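Local coordinates for penicillin-binding protein PbpB (Mycobacterium tuberculosis, PDB 6KGV) that synthesises cross-linked peptidoglycan for the bacterial cell wall from lipid intermediates and binds penicillin-type antibiotics, at residues G477-I482 with V493-F498; V270-A275 with S324-T329; S263-G268 with M388-M393; A275-I280 with Q440-M445. All blocks are in the same frame, centred on the assembly; numbering follows the deposited sequence.

Contact 1. Residues G477-I482 with V493-F498; sequences GTAQQI and VYWITF. With AXL (2-{1-[2-amino-2-(4-hydroxy-phenyl)-acetylamino]-2-oxo-ethyl}-5,5-dimethyl-thiazolidine-4-carboxylic acid), chain F.
G477 to Q480 pair with T497 to Y494 as neighbouring strands in the antiparallel sheet of the transpeptidase fold; K475, T476 and G477 match the KTG signature of penicillin-binding enzymes. Backbone bonds set the register. G477/T497 and A479/W495 are hydrogen-bonded pairs, and Q481 N adds a bond to V493 O (2.9 Å). The bond from A479 N to W495 O is nearly straight (172°).

CH-pi contacts clothe the two faces of the sheet. On one, T478 CG2 lies 3.8 Å from the Y494 ring centroid, over the face but toward the rim. On the other, Q481 CG sits 3.5 Å from the centroid of the W495 six-membered ring, and the Q481 amide stacks on the indole with planes 18° apart. Its NE2 gives Y494 O only a weak bond; D516 is its stronger partner.

Polar groups grip the ring-opened amoxicillin AXL. T478 N donates to O1 (3.0 Å), consistent with an oxyanion-hole contact. T478 OG1, anti to its carbonyl carbon (chi1 -53°), donates to carboxylate O62 (2.9 Å), and Q480 OE1 accepts from AXL N11 at 2.7 Å.

Contact 2. Residues V270-A275 with S324-T329; sequences VNKIVA and SSNVGT. With AXL (2-{1-[2-amino-2-(4-hydroxy-phenyl)-acetylamino]-2-oxo-ethyl}-5,5-dimethyl-thiazolidine-4-carboxylic acid), chain F.
K272 spans the gap to S324 and N326 with a fully extended chain, and the tight part of this buried contact gathers at its ammonium end. NZ donates to S324 OG at 2.7 Å and to N326 OD1 at 2.8 Å, the second approach tilted 20° from the amide plane. A weak bond to S269, the probable acyl-ester serine, adds to this grip, whereas S324 O lies close to NZ at a poor angle and is not counted. S324 OG stands anti to its backbone N (chi1 -151°), where it can also accept from AXL N7 (3.2 Å) and meet K475. The amide nitrogen of N326 faces AXL O91, but that separation is too short to be trusted in detail.

The K272 stem belongs to the tight side as well, since its CD passes 3.3 Å from T329 OG1. That hydroxyl is already engaged in its own helix: it donates to S325 O (2.9 Å), which T329 N reaches from the opposite face of the carbonyl plane. The packing is looser one turn further along the lysine's helix, where A275 CB merely touches T329 CG2 at 3.9 Å.

The start of helix 326-347 is fixed separately. S325 OG caps it by accepting from G328 N (2.8 Å), and D306 binds the same hydroxyl. S325, the middle residue of SxN, is thus held between S324 and N326, the two that meet the lysine, an arrangement typical of the SxxK and SxN motifs that together line the active site of penicillin-recognising enzymes.

Contact 3. Residues S263-G268 with M388-M393; sequences SPFEPG and MTLLQM
F265 presents one ring face to M388 O, which lies 3.5 Å above the ring plane and toward the rim, while M393 SD sits at the ring edge. The sulfur is 4.0 Å from F265 CZ and 88° off the ring normal, a Met-aromatic contact made edge-on. The W495 ring of the neighbouring sheet also meets F265. With F265 CG placed between its backbone N and carbonyl carbon (chi1 50°), the ring folds back over the opposite backbone, and CE2 comes to 3.5 Å from L390 N.

The backbones form a single antiparallel bridge in the transpeptidase domain. F265 N donates to M388 O and M388 N donates to F265 O, both at 2.9 Å. M388 O thus accepts a peptide hydrogen bond and also rests over the phenyl ring.

M388 sends its side chain to P267, crossing it at about a right angle. A bend at chi3 (73°) carries its CE to 3.4 Å from P267 CG, a close apolar touch in the loop leading to the probable acyl-ester residue S269.

Just beyond the bridge, T389 and Q392 form a capping box at the start of helix 390-401: T389 OG1 accepts from Q392 N, and Q392 OE1 accepts from T389 N. Q392 NE2 is held separately by Q352 O and A363 O. A water also joins the segments, donating to S263 O (2.8 Å) and accepting from L390 N (2.9 Å).

Contact 4. Residues A275-I280 with Q440-M445; sequences AASAVI and QTVRQM
I280 sets CG1 anti to its carbonyl carbon (chi1 -62°), which leaves CG2 anti to the backbone N, and its two branches thereby reach different partners on helix 436-446. CG1 faces M445, whose chain starts out extended and then bends at chi3 (28°, well short of a staggered value), bringing CE within 4.0 Å of I280 CG1; the two side chains meet tip to tip. The other branch, I280 CG2, lies 4.0 Å from T441 CG2, a methyl likewise anti to its own backbone N, in an oblique approach.

Further back along helix 272-281, V442 supplies the third touch. Its CG2 is 4.0 Å from S277 OG and 4.2 Å from A276 O. Here the backbones come nearest, with 6.6 Å between the CA atoms of S277 and V442. The short helical segments run at 131° to each other, their axes 10.0 Å apart at closest approach. I400 of helix 390-401 touches both S277 and V442, and T317 and T318 of helix 317-322 touch M445, so other helices of the transpeptidase domain border the interface.

S277 OG is hydrogen-bonded to I273 O and T441 OG1 to Q437 O, each within its own helix. Across the interface S277 OG meets only a methyl of V442, and T441 presents its methyl CG2, which implies a join made by van der Waals contact and shape, without directional polar bonds between the segments.

All four contacts lie in the transpeptidase domain. Contacts 1 and 3 are about 10 Å apart between centres and touch where the 263-268 loop and M393 pack on strands 473-483 and 493-502. The centres of contacts 1 and 2 are about 14 Å apart, and both contacts touch the bound AXL. Contacts 2 and 4 both use helix 272-281 and share A275, so one helix runs from the active site into the helical packing. Along the chain, contact 2 is nested within the loop closed by contact 3, contact 4 crosses both, and contact 1 follows last. The site is therefore assembled from distant parts of the chain, with sheet and helices meeting around the ligand and contact 4 lying farther off.

Contact 1. Residues G477-I482 with V493-F498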
# COMPACT_ATOMS: atom_id res chain seq x y z
N GLY A 477 -7.21 -9.88 -2.44
CA GLY A 477 -8.46 -9.36 -1.91
C GLY A 477 -9.51 -9.05 -2.96
O GLY A 477 -9.19 -8.58 -4.06
N THR A 478 -10.78 -9.29 -2.63
CA THR A 478 -11.92 -8.89 -3.47
C THR A 478 -12.99 -8.33 -2.53
O THR A 478 -13.73 -9.10 -1.90
CB THR A 478 -12.49 -10.05 -4.30
OG1 THR A 478 -11.46 -10.68 -5.07
CG2 THR A 478 -13.55 -9.54 -5.28
N ALA A 479 -13.08 -7.00 -2.44
CA ALA A 479 -14.03 -6.34 -1.56
C ALA A 479 -15.17 -5.75 -2.38
O ALA A 479 -14.94 -5.07 -3.39
CB ALA A 479 -13.35 -5.24 -0.75
N GLN A 480 -16.40 -5.99 -1.94
CA GLN A 480 -17.55 -5.39 -2.59
C GLN A 480 -17.65 -3.91 -2.23
O GLN A 480 -17.50 -3.53 -1.07
CB GLN A 480 -18.83 -6.13 -2.21
CG GLN A 480 -18.86 -7.56 -2.73
CD GLN A 480 -19.98 -8.37 -2.10
OE1 GLN A 480 -19.73 -9.32 -1.36
NE2 GLN A 480 -21.22 -7.98 -2.39
N GLN A 481 -17.89 -3.08 -3.24
CA GLN A 481 -18.07 -1.65 -3.02
C GLN A 481 -19.51 -1.35 -2.61
O GLN A 481 -20.45 -2.07 -2.95
CB GLN A 481 -17.71 -0.87 -4.27
CG GLN A 481 -16.29 -1.09 -4.76
CD GLN A 481 -15.89 -0.10 -5.83
OE1 GLN A 481 -16.57 0.90 -6.04
NE2 GLN A 481 -14.77 -0.36 -6.50
N ILE A 482 -19.68 -0.27 -1.85
CA ILE A 482 -21.02 0.17 -1.45
C ILE A 482 -21.72 0.80 -2.65
O ILE A 482 -21.17 1.67 -3.33
CB ILE A 482 -20.93 1.17 -0.29
CG1 ILE A 482 -20.47 0.47 0.99
CG2 ILE A 482 -22.27 1.89 -0.12
CD1 ILE A 482 -21.53 -0.45 1.58
N VAL A 493 -19.32 -5.22 -8.22
CA VAL A 493 -18.38 -4.10 -8.26
C VAL A 493 -17.41 -4.26 -7.10
O VAL A 493 -17.82 -4.25 -5.93
CB VAL A 493 -19.10 -2.74 -8.20
CG1 VAL A 493 -18.10 -1.60 -8.39
CG2 VAL A 493 -20.22 -2.68 -9.25
N TYR A 494 -16.12 -4.39 -7.41
CA TYR A 494 -15.13 -4.76 -6.41
C TYR A 494 -13.94 -3.81 -6.38
O TYR A 494 -13.57 -3.23 -7.40
CB TYR A 494 -14.60 -6.18 -6.64
CG TYR A 494 -15.68 -7.22 -6.84
CD1 TYR A 494 -16.49 -7.61 -5.78
CD2 TYR A 494 -15.87 -7.81 -8.07
CE1 TYR A 494 -17.48 -8.57 -5.95
CE2 TYR A 494 -16.85 -8.78 -8.25
CZ TYR A 494 -17.65 -9.15 -7.19
OH TYR A 494 -18.63 -10.10 -7.37
N TRP A 495 -13.36 -3.66 -5.20
CA TRP A 495 -11.96 -3.29 -5.07
C TRP A 495 -11.16 -4.58 -5.08
O TRP A 495 -11.43 -5.48 -4.28
CB TRP A 495 -11.68 -2.52 -3.78
CG TRP A 495 -12.25 -1.13 -3.73
CD1 TRP A 495 -11.86 -0.04 -4.46
CD2 TRP A 495 -13.30 -0.68 -2.86
NE1 TRP A 495 -12.61 1.07 -4.11
CE2 TRP A 495 -13.50 0.70 -3.14
CE3 TRP A 495 -14.09 -1.30 -1.89
CZ2 TRP A 495 -14.45 1.47 -2.47
CZ3 TRP A 495 -15.04 -0.54 -1.22
CH2 TRP A 495 -15.21 0.83 -1.52
N ILE A 496 -10.22 -4.69 -6.01
CA ILE A 496 -9.29 -5.82 -6.06
C ILE A 496 -7.99 -5.36 -5.42
O ILE A 496 -7.49 -4.27 -5.72
CB ILE A 496 -9.07 -6.30 -7.50
CG1 ILE A 496 -10.40 -6.71 -8.16
CG2 ILE A 496 -8.04 -7.40 -7.54
CD1 ILE A 496 -11.25 -7.64 -7.35
N THR A 497 -7.45 -6.18 -4.51
CA THR A 497 -6.23 -5.85 -3.78
C THR A 497 -5.26 -7.01 -3.81
O THR A 497 -5.66 -8.18 -3.89
CB THR A 497 -6.51 -5.51 -2.30
OG1 THR A 497 -7.41 -6.48 -1.75
CG2 THR A 497 -7.13 -4.12 -2.16
N PHE A 498 -3.98 -6.67 -3.75
CA PHE A 498 -2.94 -7.64 -3.44
C PHE A 498 -1.90 -6.92 -2.59
O PHE A 498 -1.63 -5.74 -2.80
CB PHE A 498 -2.31 -8.24 -4.71
CG PHE A 498 -1.50 -9.51 -4.44
CD1 PHE A 498 -0.19 -9.43 -4.00
CD2 PHE A 498 -2.06 -10.76 -4.62
CE1 PHE A 498 0.56 -10.58 -3.75
CE2 PHE A 498 -1.33 -11.93 -4.37
CZ PHE A 498 -0.02 -11.83 -3.93
C1 AXL F . -12.04 -11.64 0.56
O1 AXL F . -11.76 -10.70 -0.19
C2 AXL F . -13.16 -12.62 0.26
C3 AXL F . -12.47 -13.85 -0.31
S4 AXL F . -13.40 -14.69 -1.56
C5 AXL F . -12.22 -14.48 -2.87
C51 AXL F . -11.41 -15.77 -3.04
C52 AXL F . -12.91 -14.13 -4.19
C6 AXL F . -11.34 -13.31 -2.41
C61 AXL F . -9.97 -13.32 -3.01
O62 AXL F . -9.83 -12.93 -4.19
O63 AXL F . -9.01 -13.70 -2.30
N7 AXL F . -11.28 -13.38 -0.98
N8 AXL F . -14.15 -12.09 -0.68
C9 AXL F . -15.46 -12.01 -0.41
O91 AXL F . -15.98 -12.52 0.57
C10 AXL F . -16.33 -11.22 -1.38
N11 AXL F . -17.64 -10.96 -0.82
C12 AXL F . -16.49 -11.93 -2.66
C13 AXL F . -15.97 -11.36 -3.81
C14 AXL F . -16.10 -11.98 -5.05
C15 AXL F . -16.77 -13.19 -5.13
C16 AXL F . -17.30 -13.78 -3.98
C17 AXL F . -17.17 -13.14 -2.75
O18 AXL F . -16.90 -13.80 -6.34

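Contact 2. Residues V270-A275 with S324-T329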
# COMPACT_ATOMS: atom_id res chain seq x y z
N VAL A 270 -7.64 -8.94 1.98
CA VAL A 270 -6.27 -8.64 2.39
C VAL A 270 -6.22 -8.26 3.85
O VAL A 270 -5.15 -8.32 4.46
CB VAL A 270 -5.63 -7.52 1.56
CG1 VAL A 270 -5.37 -8.02 0.16
CG2 VAL A 270 -6.53 -6.28 1.56
N ASN A 271 -7.35 -7.89 4.45
CA ASN A 271 -7.37 -7.68 5.88
C ASN A 271 -7.13 -8.96 6.67
O ASN A 271 -6.85 -8.90 7.86
CB ASN A 271 -8.72 -7.09 6.28
CG ASN A 271 -8.63 -6.25 7.52
OD1 ASN A 271 -7.74 -5.41 7.65
ND2 ASN A 271 -9.55 -6.47 8.46
N LYS A 272 -7.22 -10.14 6.04
CA LYS A 272 -7.14 -11.37 6.81
C LYS A 272 -5.78 -11.57 7.45
O LYS A 272 -5.64 -12.46 8.28
CB LYS A 272 -7.51 -12.56 5.93
CG LYS A 272 -9.00 -12.61 5.56
CD LYS A 272 -9.31 -13.80 4.63
CE LYS A 272 -10.81 -13.93 4.33
NZ LYS A 272 -11.10 -14.90 3.22
N ILE A 273 -4.78 -10.75 7.09
CA ILE A 273 -3.51 -10.74 7.79
C ILE A 273 -3.70 -10.45 9.27
O ILE A 273 -2.93 -10.92 10.12
CB ILE A 273 -2.57 -9.72 7.13
CG1 ILE A 273 -1.14 -9.91 7.65
CG2 ILE A 273 -3.04 -8.27 7.40
CD1 ILE A 273 -0.20 -8.76 7.28
N VAL A 274 -4.72 -9.67 9.63
CA VAL A 274 -4.93 -9.37 11.04
C VAL A 274 -5.35 -10.62 11.79
O VAL A 274 -4.74 -11.01 12.79
CB VAL A 274 -5.94 -8.22 11.21
CG1 VAL A 274 -6.14 -7.87 12.68
CG2 VAL A 274 -5.45 -7.01 10.45
N ALA A 275 -6.41 -11.28 11.31
CA ALA A 275 -6.88 -12.53 11.92
C ALA A 275 -5.76 -13.56 11.99
O ALA A 275 -5.56 -14.20 13.03
CB ALA A 275 -8.06 -13.09 11.12
N SER A 324 -8.48 -18.45 0.98
CA SER A 324 -9.29 -17.31 1.41
C SER A 324 -10.73 -17.72 1.73
O SER A 324 -11.70 -17.18 1.22
CB SER A 324 -9.24 -16.17 0.39
OG SER A 324 -9.42 -14.92 1.05
N SER A 325 -10.84 -18.68 2.65
CA SER A 325 -12.13 -19.07 3.21
C SER A 325 -12.57 -18.01 4.22
O SER A 325 -11.93 -17.85 5.27
CB SER A 325 -12.02 -20.44 3.86
OG SER A 325 -13.18 -20.74 4.63
N ASN A 326 -13.64 -17.27 3.89
CA ASN A 326 -14.26 -16.35 4.84
C ASN A 326 -14.75 -17.08 6.08
O ASN A 326 -14.52 -16.65 7.21
CB ASN A 326 -15.43 -15.61 4.18
CG ASN A 326 -15.01 -14.59 3.13
OD1 ASN A 326 -13.85 -14.19 3.04
ND2 ASN A 326 -15.97 -14.15 2.33
N VAL A 327 -15.45 -18.20 5.87
CA VAL A 327 -15.94 -19.01 6.98
C VAL A 327 -14.79 -19.46 7.86
O VAL A 327 -14.84 -19.35 9.09
CB VAL A 327 -16.74 -20.21 6.44
CG1 VAL A 327 -17.17 -21.15 7.56
CG2 VAL A 327 -17.95 -19.72 5.61
N GLY A 328 -13.72 -19.98 7.25
CA GLY A 328 -12.58 -20.40 8.03
C GLY A 328 -11.97 -19.25 8.81
O GLY A 328 -11.57 -19.41 9.97
N THR A 329 -11.92 -18.06 8.19
CA THR A 329 -11.36 -16.90 8.88
C THR A 329 -12.21 -16.53 10.08
O THR A 329 -11.67 -16.26 11.17
CB THR A 329 -11.24 -15.73 7.92
OG1 THR A 329 -10.27 -16.04 6.90
CG2 THR A 329 -10.82 -14.47 8.69
C1 AXL F . -12.04 -11.64 0.56
O1 AXL F . -11.76 -10.70 -0.19
C2 AXL F . -13.16 -12.62 0.26
C3 AXL F . -12.47 -13.85 -0.31
S4 AXL F . -13.40 -14.69 -1.56
C5 AXL F . -12.22 -14.48 -2.87
C51 AXL F . -11.41 -15.77 -3.04
C52 AXL F . -12.91 -14.13 -4.19
C6 AXL F . -11.34 -13.31 -2.41
C61 AXL F . -9.97 -13.32 -3.01
O62 AXL F . -9.83 -12.93 -4.19
O63 AXL F . -9.01 -13.70 -2.30
N7 AXL F . -11.28 -13.38 -0.98
N8 AXL F . -14.15 -12.09 -0.68
C9 AXL F . -15.46 -12.01 -0.41
O91 AXL F . -15.98 -12.52 0.57
C10 AXL F . -16.33 -11.22 -1.38
N11 AXL F . -17.64 -10.96 -0.82
C12 AXL F . -16.49 -11.93 -2.66
C13 AXL F . -15.97 -11.36 -3.81
C14 AXL F . -16.10 -11.98 -5.05
C15 AXL F . -16.77 -13.19 -5.13
C16 AXL F . -17.30 -13.78 -3.98
C17 AXL F . -17.17 -13.14 -2.75
O18 AXL F . -16.90 -13.80 -6.34

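Contact 3. Residues S263-G268 with M388-M393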
# COMPACT_ATOMS: atom_id res chain seq x y z
N SER A 263 -7.48 8.23 -0.40
CA SER A 263 -8.74 7.63 -0.85
C SER A 263 -8.89 6.24 -0.26
O SER A 263 -8.40 5.26 -0.84
CB SER A 263 -8.79 7.60 -2.38
OG SER A 263 -8.52 8.91 -2.86
N PRO A 264 -9.57 6.12 0.88
CA PRO A 264 -9.69 4.81 1.53
C PRO A 264 -10.72 3.94 0.83
O PRO A 264 -11.63 4.41 0.14
CB PRO A 264 -10.12 5.16 2.96
CG PRO A 264 -10.90 6.44 2.79
CD PRO A 264 -10.21 7.18 1.67
N PHE A 265 -10.55 2.64 1.01
CA PHE A 265 -11.44 1.64 0.43
C PHE A 265 -11.59 0.51 1.43
O PHE A 265 -10.81 0.40 2.38
CB PHE A 265 -10.89 1.10 -0.90
CG PHE A 265 -9.46 0.66 -0.82
CD1 PHE A 265 -9.14 -0.64 -0.46
CD2 PHE A 265 -8.42 1.56 -1.04
CE1 PHE A 265 -7.82 -1.05 -0.34
CE2 PHE A 265 -7.08 1.15 -0.94
CZ PHE A 265 -6.79 -0.16 -0.59
N GLU A 266 -12.60 -0.33 1.23
CA GLU A 266 -12.69 -1.50 2.09
C GLU A 266 -11.70 -2.54 1.59
O GLU A 266 -11.64 -2.80 0.39
CB GLU A 266 -14.12 -2.06 2.11
CG GLU A 266 -15.15 -1.03 2.59
CD GLU A 266 -16.42 -1.65 3.15
OE1 GLU A 266 -16.45 -2.86 3.40
OE2 GLU A 266 -17.39 -0.91 3.37
N PRO A 267 -10.89 -3.13 2.47
CA PRO A 267 -9.80 -3.99 1.99
C PRO A 267 -10.29 -5.34 1.51
O PRO A 267 -9.68 -5.94 0.61
CB PRO A 267 -8.89 -4.12 3.21
CG PRO A 267 -9.87 -4.02 4.39
CD PRO A 267 -10.93 -3.04 3.95
N GLY A 268 -11.39 -5.84 2.06
CA GLY A 268 -11.70 -7.21 1.74
C GLY A 268 -10.65 -8.13 2.36
O GLY A 268 -10.03 -7.83 3.38
N MET A 388 -9.44 1.56 4.60
CA MET A 388 -8.07 1.96 4.81
C MET A 388 -7.53 2.45 3.48
O MET A 388 -8.09 2.15 2.42
CB MET A 388 -7.21 0.79 5.30
CG MET A 388 -7.23 -0.37 4.30
SD MET A 388 -6.29 -1.83 4.77
CE MET A 388 -7.34 -2.49 6.07
N THR A 389 -6.45 3.20 3.55
CA THR A 389 -5.75 3.63 2.37
C THR A 389 -4.82 2.52 1.90
O THR A 389 -4.52 1.58 2.64
CB THR A 389 -4.97 4.92 2.66
OG1 THR A 389 -3.95 4.62 3.60
CG2 THR A 389 -5.88 5.97 3.26
N LEU A 390 -4.35 2.64 0.66
CA LEU A 390 -3.35 1.71 0.14
C LEU A 390 -2.09 1.73 0.99
O LEU A 390 -1.43 0.70 1.19
CB LEU A 390 -3.03 2.05 -1.32
CG LEU A 390 -2.11 1.07 -2.04
CD1 LEU A 390 -2.65 -0.34 -1.88
CD2 LEU A 390 -1.98 1.42 -3.51
N LEU A 391 -1.72 2.92 1.49
CA LEU A 391 -0.52 3.03 2.31
C LEU A 391 -0.70 2.29 3.64
O LEU A 391 0.19 1.54 4.06
CB LEU A 391 -0.17 4.51 2.54
CG LEU A 391 1.07 4.77 3.41
CD1 LEU A 391 2.34 4.24 2.71
CD2 LEU A 391 1.21 6.25 3.72
N GLN A 392 -1.83 2.50 4.31
CA GLN A 392 -2.12 1.73 5.52
C GLN A 392 -2.08 0.23 5.24
O GLN A 392 -1.52 -0.55 6.02
CB GLN A 392 -3.48 2.12 6.08
CG GLN A 392 -3.50 3.45 6.79
CD GLN A 392 -4.91 3.86 7.15
OE1 GLN A 392 -5.84 3.59 6.39
NE2 GLN A 392 -5.08 4.47 8.32
N MET A 393 -2.71 -0.19 4.14
CA MET A 393 -2.73 -1.60 3.77
C MET A 393 -1.30 -2.12 3.61
O MET A 393 -0.93 -3.14 4.22
CB MET A 393 -3.52 -1.78 2.46
CG MET A 393 -3.88 -3.21 2.12
SD MET A 393 -4.62 -3.39 0.48
CE MET A 393 -3.18 -3.65 -0.56
O HOH W 1 -5.72 4.49 -1.10

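Contact 4. Residues A275-I280 with Q440-M445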
# COMPACT_ATOMS: atom_id res chain seq x y z
N ALA A 275 -6.41 -11.28 11.31
CA ALA A 275 -6.88 -12.53 11.92
C ALA A 275 -5.76 -13.56 11.99
O ALA A 275 -5.56 -14.20 13.03
CB ALA A 275 -8.06 -13.09 11.12
N ALA A 276 -5.03 -13.74 10.88
CA ALA A 276 -3.92 -14.70 10.88
C ALA A 276 -2.89 -14.35 11.94
O ALA A 276 -2.42 -15.23 12.67
CB ALA A 276 -3.26 -14.75 9.50
N SER A 277 -2.55 -13.07 12.05
CA SER A 277 -1.54 -12.63 13.02
C SER A 277 -2.02 -12.84 14.45
O SER A 277 -1.26 -13.30 15.29
CB SER A 277 -1.20 -11.16 12.79
OG SER A 277 -0.42 -11.02 11.61
N ALA A 278 -3.28 -12.51 14.74
CA ALA A 278 -3.79 -12.70 16.09
C ALA A 278 -3.87 -14.17 16.46
O ALA A 278 -3.52 -14.55 17.59
CB ALA A 278 -5.17 -12.06 16.22
N VAL A 279 -4.34 -15.01 15.54
CA VAL A 279 -4.60 -16.40 15.91
C VAL A 279 -3.28 -17.13 16.15
O VAL A 279 -3.21 -18.02 17.01
CB VAL A 279 -5.49 -17.07 14.85
CG1 VAL A 279 -4.67 -17.85 13.84
CG2 VAL A 279 -6.52 -17.95 15.50
N ILE A 280 -2.22 -16.75 15.44
CA ILE A 280 -0.91 -17.35 15.71
C ILE A 280 -0.27 -16.69 16.94
O ILE A 280 0.29 -17.38 17.79
CB ILE A 280 0.00 -17.22 14.48
CG1 ILE A 280 -0.57 -17.99 13.28
CG2 ILE A 280 1.46 -17.64 14.84
CD1 ILE A 280 -0.63 -19.52 13.47
N GLN A 440 7.34 -14.41 11.27
CA GLN A 440 7.95 -15.39 10.38
C GLN A 440 6.98 -16.50 10.04
O GLN A 440 6.99 -17.01 8.92
CB GLN A 440 9.22 -15.96 11.02
CG GLN A 440 10.33 -14.90 11.14
CD GLN A 440 11.41 -15.27 12.13
OE1 GLN A 440 11.52 -16.42 12.57
NE2 GLN A 440 12.22 -14.28 12.51
N THR A 441 6.13 -16.88 10.98
CA THR A 441 5.16 -17.92 10.69
C THR A 441 4.10 -17.41 9.72
O THR A 441 3.68 -18.15 8.82
CB THR A 441 4.54 -18.42 12.00
OG1 THR A 441 5.53 -19.15 12.74
CG2 THR A 441 3.34 -19.31 11.75
N VAL A 442 3.68 -16.15 9.85
CA VAL A 442 2.66 -15.64 8.93
C VAL A 442 3.24 -15.49 7.52
O VAL A 442 2.57 -15.82 6.52
CB VAL A 442 2.06 -14.33 9.46
CG1 VAL A 442 1.18 -13.66 8.39
CG2 VAL A 442 1.24 -14.60 10.74
N ARG A 443 4.49 -15.04 7.41
CA ARG A 443 5.15 -14.92 6.11
C ARG A 443 5.18 -16.26 5.40
O ARG A 443 4.80 -16.36 4.22
CB ARG A 443 6.59 -14.41 6.26
CG ARG A 443 6.71 -13.02 6.81
CD ARG A 443 8.02 -12.36 6.40
NE ARG A 443 9.22 -13.06 6.87
CZ ARG A 443 9.82 -12.84 8.03
NH1 ARG A 443 9.31 -11.95 8.88
NH2 ARG A 443 10.92 -13.50 8.35
N GLN A 444 5.62 -17.31 6.09
CA GLN A 444 5.67 -18.64 5.49
C GLN A 444 4.28 -19.10 5.07
O GLN A 444 4.09 -19.60 3.96
CB GLN A 444 6.31 -19.64 6.46
CG GLN A 444 7.81 -19.48 6.57
CD GLN A 444 8.52 -19.70 5.24
OE1 GLN A 444 8.23 -20.65 4.50
NE2 GLN A 444 9.44 -18.81 4.91
N MET A 445 3.30 -18.92 5.95
CA MET A 445 1.96 -19.39 5.66
C MET A 445 1.36 -18.67 4.45
O MET A 445 0.72 -19.31 3.60
CB MET A 445 1.12 -19.20 6.94
CG MET A 445 -0.26 -19.80 6.93
SD MET A 445 -1.00 -19.77 8.60
CE MET A 445 -0.21 -18.37 9.36